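Local coordinates for protein quinone oxidoreductase (Thermus thermophilus, PDB 1IZ0) that binds NADPH and probably uses it to reduce quinones, without a catalytic zinc, as a medium-chain dehydrogenase/reductase, at residues Ala134-Arg147 against Glu161-Glu173. Sequence-based numbering, arbitrary orientation.
Sequences AAGALGTAAVQVAR and EKLALPLALGAEE. With SO4 (sulfate ion), chain B.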
ATOM      1  N   ALA A 134       5.441  -5.581   8.958  1.00 18.50           N
ATOM      2  CA  ALA A 134       6.336  -4.424   8.896  1.00 19.87           C
ATOM      3  C   ALA A 134       7.493  -4.461   7.901  1.00 20.47           C
ATOM      4  O   ALA A 134       8.203  -3.467   7.749  1.00 20.52           O
ATOM      5  CB  ALA A 134       6.868  -4.124  10.288  1.00 19.62           C
ATOM      6  N   ALA A 135       7.697  -5.590   7.229  1.00 19.77           N
ATOM      7  CA  ALA A 135       8.778  -5.689   6.252  1.00 19.99           C
ATOM      8  C   ALA A 135       8.197  -5.715   4.841  1.00 20.66           C
ATOM      9  O   ALA A 135       8.922  -5.897   3.867  1.00 20.49           O
ATOM     10  CB  ALA A 135       9.607  -6.945   6.506  1.00 20.17           C
ATOM     11  N   GLY A 136       6.880  -5.533   4.742  1.00 21.91           N
ATOM     12  CA  GLY A 136       6.217  -5.538   3.450  1.00 19.66           C
ATOM     13  C   GLY A 136       6.076  -4.147   2.855  1.00 21.02           C
ATOM     14  O   GLY A 136       6.591  -3.164   3.408  1.00 17.93           O
ATOM     15  N   ALA A 137       5.371  -4.062   1.728  1.00 19.62           N
ATOM     16  CA  ALA A 137       5.170  -2.790   1.050  1.00 20.65           C
ATOM     17  C   ALA A 137       4.470  -1.781   1.947  1.00 21.05           C
ATOM     18  O   ALA A 137       4.998  -0.697   2.199  1.00 22.51           O
ATOM     19  CB  ALA A 137       4.366  -2.998  -0.235  1.00 20.25           C
ATOM     20  N   LEU A 138       3.285  -2.134   2.435  1.00 20.40           N
ATOM     21  CA  LEU A 138       2.529  -1.233   3.297  1.00 21.14           C
ATOM     22  C   LEU A 138       3.284  -0.988   4.607  1.00 20.68           C
ATOM     23  O   LEU A 138       3.413   0.150   5.066  1.00 20.47           O
ATOM     24  CB  LEU A 138       1.153  -1.829   3.606  1.00 21.33           C
ATOM     25  CG  LEU A 138       0.026  -0.855   3.971  1.00 25.68           C
ATOM     26  CD1 LEU A 138      -1.178  -1.652   4.464  1.00 25.46           C
ATOM     27  CD2 LEU A 138       0.479   0.122   5.039  1.00 24.46           C
ATOM     28  N   GLY A 139       3.785  -2.068   5.196  1.00 20.21           N
ATOM     29  CA  GLY A 139       4.508  -1.975   6.455  1.00 19.33           C
ATOM     30  C   GLY A 139       5.672  -1.004   6.472  1.00 19.16           C
ATOM     31  O   GLY A 139       5.730  -0.113   7.325  1.00 19.18           O
ATOM     32  N   THR A 140       6.607  -1.175   5.543  1.00 18.03           N
ATOM     33  CA  THR A 140       7.766  -0.292   5.474  1.00 17.79           C
ATOM     34  C   THR A 140       7.320   1.143   5.276  1.00 18.59           C
ATOM     35  O   THR A 140       7.922   2.070   5.825  1.00 18.82           O
ATOM     36  CB  THR A 140       8.708  -0.687   4.331  1.00 17.67           C
ATOM     37  OG1 THR A 140       7.966  -0.781   3.107  1.00 16.54           O
ATOM     38  CG2 THR A 140       9.377  -2.022   4.638  1.00 13.98           C
ATOM     39  N   ALA A 141       6.270   1.328   4.481  1.00 18.20           N
ATOM     40  CA  ALA A 141       5.734   2.662   4.241  1.00 17.15           C
ATOM     41  C   ALA A 141       5.126   3.190   5.536  1.00 17.33           C
ATOM     42  O   ALA A 141       5.312   4.348   5.890  1.00 17.81           O
ATOM     43  CB  ALA A 141       4.660   2.614   3.151  1.00 15.57           C
ATOM     44  N   ALA A 142       4.397   2.330   6.243  1.00 18.19           N
ATOM     45  CA  ALA A 142       3.747   2.730   7.489  1.00 18.16           C
ATOM     46  C   ALA A 142       4.739   3.194   8.540  1.00 18.36           C
ATOM     47  O   ALA A 142       4.517   4.207   9.210  1.00 18.55           O
ATOM     48  CB  ALA A 142       2.907   1.582   8.038  1.00 16.16           C
ATOM     49  N   VAL A 143       5.832   2.453   8.692  1.00 19.13           N
ATOM     50  CA  VAL A 143       6.842   2.810   9.680  1.00 18.05           C
ATOM     51  C   VAL A 143       7.419   4.189   9.383  1.00 18.60           C
ATOM     52  O   VAL A 143       7.541   5.028  10.280  1.00 17.83           O
ATOM     53  CB  VAL A 143       7.992   1.774   9.718  1.00 18.13           C
ATOM     54  CG1 VAL A 143       9.082   2.234  10.686  1.00 14.82           C
ATOM     55  CG2 VAL A 143       7.449   0.415  10.158  1.00 15.50           C
ATOM     56  N   GLN A 144       7.766   4.425   8.123  1.00 17.39           N
ATOM     57  CA  GLN A 144       8.336   5.707   7.729  1.00 17.19           C
ATOM     58  C   GLN A 144       7.354   6.857   7.919  1.00 18.88           C
ATOM     59  O   GLN A 144       7.725   7.921   8.411  1.00 17.15           O
ATOM     60  CB  GLN A 144       8.782   5.664   6.265  1.00 18.02           C
ATOM     61  CG  GLN A 144       9.939   4.713   5.993  1.00 16.39           C
ATOM     62  CD  GLN A 144      10.398   4.768   4.551  1.00 17.64           C
ATOM     63  OE1 GLN A 144      10.929   5.778   4.102  1.00 18.81           O
ATOM     64  NE2 GLN A 144      10.186   3.683   3.816  1.00 16.93           N
ATOM     65  N   VAL A 145       6.102   6.648   7.517  1.00 17.30           N
ATOM     66  CA  VAL A 145       5.098   7.695   7.646  1.00 18.10           C
ATOM     67  C   VAL A 145       4.800   7.993   9.114  1.00 18.55           C
ATOM     68  O   VAL A 145       4.732   9.155   9.515  1.00 18.17           O
ATOM     69  CB  VAL A 145       3.804   7.305   6.919  1.00 18.12           C
ATOM     70  CG1 VAL A 145       2.742   8.374   7.132  1.00 19.28           C
ATOM     71  CG2 VAL A 145       4.090   7.127   5.434  1.00 16.48           C
ATOM     72  N   ALA A 146       4.636   6.944   9.915  1.00 18.23           N
ATOM     73  CA  ALA A 146       4.366   7.115  11.332  1.00 19.41           C
ATOM     74  C   ALA A 146       5.510   7.894  11.967  1.00 20.15           C
ATOM     75  O   ALA A 146       5.283   8.774  12.798  1.00 20.97           O
ATOM     76  CB  ALA A 146       4.217   5.758  12.007  1.00 19.18           C
ATOM     77  N   ARG A 147       6.740   7.572  11.578  1.00 21.42           N
ATOM     78  CA  ARG A 147       7.911   8.267  12.120  1.00 23.57           C
ATOM     79  C   ARG A 147       7.865   9.755  11.788  1.00 22.63           C
ATOM     80  O   ARG A 147       8.096  10.598  12.657  1.00 21.44           O
ATOM     81  CB  ARG A 147       9.202   7.670  11.553  1.00 27.51           C
ATOM     82  CG  ARG A 147       9.621   6.357  12.185  1.00 34.44           C
ATOM     83  CD  ARG A 147      10.499   6.606  13.399  1.00 40.56           C
ATOM     84  NE  ARG A 147       9.793   7.317  14.460  1.00 43.62           N
ATOM     85  CZ  ARG A 147      10.401   7.974  15.442  1.00 46.86           C
ATOM     86  NH1 ARG A 147      11.728   8.012  15.493  1.00 46.21           N
ATOM     87  NH2 ARG A 147       9.683   8.593  16.373  1.00 49.74           N
ATOM     88  N   GLU A 161      14.151 -12.785  10.767  1.00 30.58           N
ATOM     89  CA  GLU A 161      14.918 -12.205   9.666  1.00 32.24           C
ATOM     90  C   GLU A 161      14.209 -11.041   8.969  1.00 31.05           C
ATOM     91  O   GLU A 161      14.802 -10.367   8.129  1.00 31.90           O
ATOM     92  CB  GLU A 161      15.253 -13.278   8.627  1.00 36.21           C
ATOM     93  CG  GLU A 161      14.075 -13.679   7.749  1.00 41.52           C
ATOM     94  CD  GLU A 161      14.458 -14.682   6.678  1.00 44.72           C
ATOM     95  OE1 GLU A 161      14.831 -15.821   7.034  1.00 47.37           O
ATOM     96  OE2 GLU A 161      14.389 -14.332   5.480  1.00 47.13           O
ATOM     97  N   LYS A 162      12.946 -10.801   9.308  1.00 29.56           N
ATOM     98  CA  LYS A 162      12.199  -9.701   8.695  1.00 29.02           C
ATOM     99  C   LYS A 162      12.170  -8.449   9.568  1.00 27.22           C
ATOM    100  O   LYS A 162      11.657  -7.406   9.157  1.00 27.87           O
ATOM    101  CB  LYS A 162      10.755 -10.121   8.415  1.00 29.38           C
ATOM    102  CG  LYS A 162      10.596 -11.181   7.348  1.00 33.04           C
ATOM    103  CD  LYS A 162       9.123 -11.465   7.095  1.00 36.75           C
ATOM    104  CE  LYS A 162       8.934 -12.435   5.943  1.00 39.61           C
ATOM    105  NZ  LYS A 162       7.504 -12.810   5.800  1.00 46.02           N
ATOM    106  N   LEU A 163      12.736  -8.550  10.763  1.00 24.39           N
ATOM    107  CA  LEU A 163      12.722  -7.447  11.712  1.00 22.89           C
ATOM    108  C   LEU A 163      13.783  -6.360  11.550  1.00 23.54           C
ATOM    109  O   LEU A 163      13.574  -5.229  11.982  1.00 23.71           O
ATOM    110  CB  LEU A 163      12.781  -8.019  13.125  1.00 20.75           C
ATOM    111  CG  LEU A 163      11.683  -9.041  13.424  1.00 20.78           C
ATOM    112  CD1 LEU A 163      11.858  -9.568  14.838  1.00 23.01           C
ATOM    113  CD2 LEU A 163      10.310  -8.391  13.258  1.00 21.58           C
ATOM    114  N   ALA A 164      14.917  -6.692  10.937  1.00 23.36           N
ATOM    115  CA  ALA A 164      15.988  -5.716  10.752  1.00 20.52           C
ATOM    116  C   ALA A 164      15.571  -4.476   9.944  1.00 20.66           C
ATOM    117  O   ALA A 164      15.928  -3.351  10.293  1.00 20.83           O
ATOM    118  CB  ALA A 164      17.181  -6.388  10.097  1.00 19.26           C
ATOM    119  N   LEU A 165      14.806  -4.673   8.878  1.00 21.42           N
ATOM    120  CA  LEU A 165      14.377  -3.552   8.033  1.00 22.95           C
ATOM    121  C   LEU A 165      13.498  -2.528   8.764  1.00 22.08           C
ATOM    122  O   LEU A 165      13.773  -1.322   8.738  1.00 21.21           O
ATOM    123  CB  LEU A 165      13.622  -4.074   6.806  1.00 23.41           C
ATOM    124  CG  LEU A 165      14.045  -3.588   5.420  1.00 28.96           C
ATOM    125  CD1 LEU A 165      12.886  -3.828   4.436  1.00 25.04           C
ATOM    126  CD2 LEU A 165      14.420  -2.113   5.465  1.00 25.86           C
ATOM    127  N   PRO A 166      12.411  -2.989   9.405  1.00 21.52           N
ATOM    128  CA  PRO A 166      11.524  -2.068  10.127  1.00 22.18           C
ATOM    129  C   PRO A 166      12.284  -1.305  11.213  1.00 21.58           C
ATOM    130  O   PRO A 166      12.065  -0.113  11.427  1.00 21.31           O
ATOM    131  CB  PRO A 166      10.473  -3.001  10.726  1.00 22.41           C
ATOM    132  CG  PRO A 166      10.440  -4.140   9.757  1.00 24.13           C
ATOM    133  CD  PRO A 166      11.888  -4.367   9.450  1.00 21.00           C
ATOM    134  N   LEU A 167      13.169  -2.016  11.903  1.00 21.28           N
ATOM    135  CA  LEU A 167      13.974  -1.427  12.970  1.00 21.49           C
ATOM    136  C   LEU A 167      14.844  -0.339  12.333  1.00 20.46           C
ATOM    137  O   LEU A 167      14.979   0.768  12.862  1.00 20.46           O
ATOM    138  CB  LEU A 167      14.838  -2.528  13.606  1.00 19.89           C
ATOM    139  CG  LEU A 167      15.183  -2.573  15.102  1.00 22.58           C
ATOM    140  CD1 LEU A 167      16.686  -2.365  15.295  1.00 17.92           C
ATOM    141  CD2 LEU A 167      14.364  -1.549  15.874  1.00 19.52           C
ATOM    142  N   ALA A 168      15.410  -0.645  11.172  1.00 19.17           N
ATOM    143  CA  ALA A 168      16.253   0.314  10.469  1.00 17.75           C
ATOM    144  C   ALA A 168      15.454   1.531  10.011  1.00 19.93           C
ATOM    145  O   ALA A 168      15.965   2.661  10.009  1.00 20.05           O
ATOM    146  CB  ALA A 168      16.908  -0.354   9.282  1.00 15.36           C
ATOM    147  N   LEU A 169      14.198   1.311   9.632  1.00 19.31           N
ATOM    148  CA  LEU A 169      13.360   2.408   9.167  1.00 20.21           C
ATOM    149  C   LEU A 169      12.945   3.386  10.266  1.00 21.06           C
ATOM    150  O   LEU A 169      12.379   4.444   9.974  1.00 21.12           O
ATOM    151  CB  LEU A 169      12.117   1.857   8.462  1.00 18.24           C
ATOM    152  CG  LEU A 169      12.441   1.241   7.098  1.00 18.11           C
ATOM    153  CD1 LEU A 169      11.297   0.364   6.638  1.00 16.22           C
ATOM    154  CD2 LEU A 169      12.736   2.359   6.093  1.00 17.63           C
ATOM    155  N   GLY A 170      13.215   3.034  11.521  1.00 21.87           N
ATOM    156  CA  GLY A 170      12.864   3.919  12.619  1.00 22.10           C
ATOM    157  C   GLY A 170      12.011   3.334  13.739  1.00 23.40           C
ATOM    158  O   GLY A 170      11.724   4.029  14.718  1.00 23.93           O
ATOM    159  N   ALA A 171      11.594   2.079  13.621  1.00 21.57           N
ATOM    160  CA  ALA A 171      10.770   1.484  14.674  1.00 21.50           C
ATOM    161  C   ALA A 171      11.527   1.477  16.001  1.00 20.87           C
ATOM    162  O   ALA A 171      12.727   1.219  16.026  1.00 19.87           O
ATOM    163  CB  ALA A 171      10.369   0.068  14.297  1.00 17.48           C
ATOM    164  N   GLU A 172      10.818   1.763  17.093  1.00 21.34           N
ATOM    165  CA  GLU A 172      11.402   1.790  18.441  1.00 21.88           C
ATOM    166  C   GLU A 172      11.780   0.363  18.839  1.00 21.52           C
ATOM    167  O   GLU A 172      12.798   0.131  19.494  1.00 24.55           O
ATOM    168  CB  GLU A 172      10.388   2.394  19.427  1.00 21.79           C
ATOM    169  CG  GLU A 172      10.837   2.468  20.884  1.00 22.54           C
ATOM    170  CD  GLU A 172       9.899   3.322  21.752  1.00 23.90           C
ATOM    171  OE1 GLU A 172       9.669   2.962  22.926  1.00 24.04           O
ATOM    172  OE2 GLU A 172       9.402   4.365  21.271  1.00 22.47           O
ATOM    173  N   GLU A 173      10.952  -0.593  18.441  1.00 20.13           N
ATOM    174  CA  GLU A 173      11.217  -2.003  18.702  1.00 19.82           C
ATOM    175  C   GLU A 173      10.577  -2.775  17.567  1.00 18.59           C
ATOM    176  O   GLU A 173       9.615  -2.298  16.960  1.00 19.57           O
ATOM    177  CB  GLU A 173      10.611  -2.459  20.032  1.00 21.84           C
ATOM    178  CG  GLU A 173      11.305  -1.907  21.271  1.00 26.44           C
ATOM    179  CD  GLU A 173      10.884  -2.631  22.543  1.00 28.78           C
ATOM    180  OE1 GLU A 173       9.665  -2.772  22.778  1.00 29.72           O
ATOM    181  OE2 GLU A 173      11.771  -3.055  23.311  1.00 31.38           O
TER
HETATM  182  S   SO4 B 303       4.575 -11.266   7.455  1.00 54.06           S
HETATM  183  O1  SO4 B 303       4.687 -10.277   6.169  1.00 55.28           O
HETATM  184  O2  SO4 B 303       5.555 -10.770   8.401  1.00 52.52           O
HETATM  185  O3  SO4 B 303       3.353 -11.250   7.927  1.00 54.85           O
HETATM  186  O4  SO4 B 303       5.026 -12.528   6.923  1.00 54.31           O
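A134 and A135 of the glycine-containing turn ahead of helix 137-147 lie against P166 and K162, with CA atoms 5.8 Å apart in both pairs; farther along, Q144 faces L169 at 6.2 Å between CA atoms. Helix 164-168 thus runs beside the longer helix and ends in a Schellman motif at G170 (phi 126°), where A171 N returns to P166 O. The pyrrolidine of P166 meets the turn through its CG, 3.1 Å from A134 O and close to A134 CB, while A135 CB rests 3.4 Å from K162 O. L169 has the largest contact: its CD1 reaches T140 CB at 3.6 Å, and its CD2 lies along the extended Q144 chain, 3.7 Å from each of Q144 CG, CD and NE2. V143 crosses L169 at about a right angle; its CG1, anti to the backbone N (chi1 176°), is thereby turned toward L169 CB and the A171 backbone. R147, bent at chi2 and chi3, passes alongside G170, whose lack of a side chain leaves room for R147 CD 3.1 Å from G170 O. The polar ends hydrogen-bond outside the two segments: R147 NH2 to L151 O, Q144 OE1 to R270 N, and K162 NZ to R292 O and sulfate O4 (2.7 Å). K162, S158 and Y177 hold this sulfate and also bind NADPH; the ion probably occupies part of that site. The two helices, successive beta-alpha-beta crossovers of the Rossmann fold, lie side by side on one face of the parallel sheet, P166 meeting strand 152-157 and A142 and A146 strand 128-131, while A141 and V145 face helix 108-120.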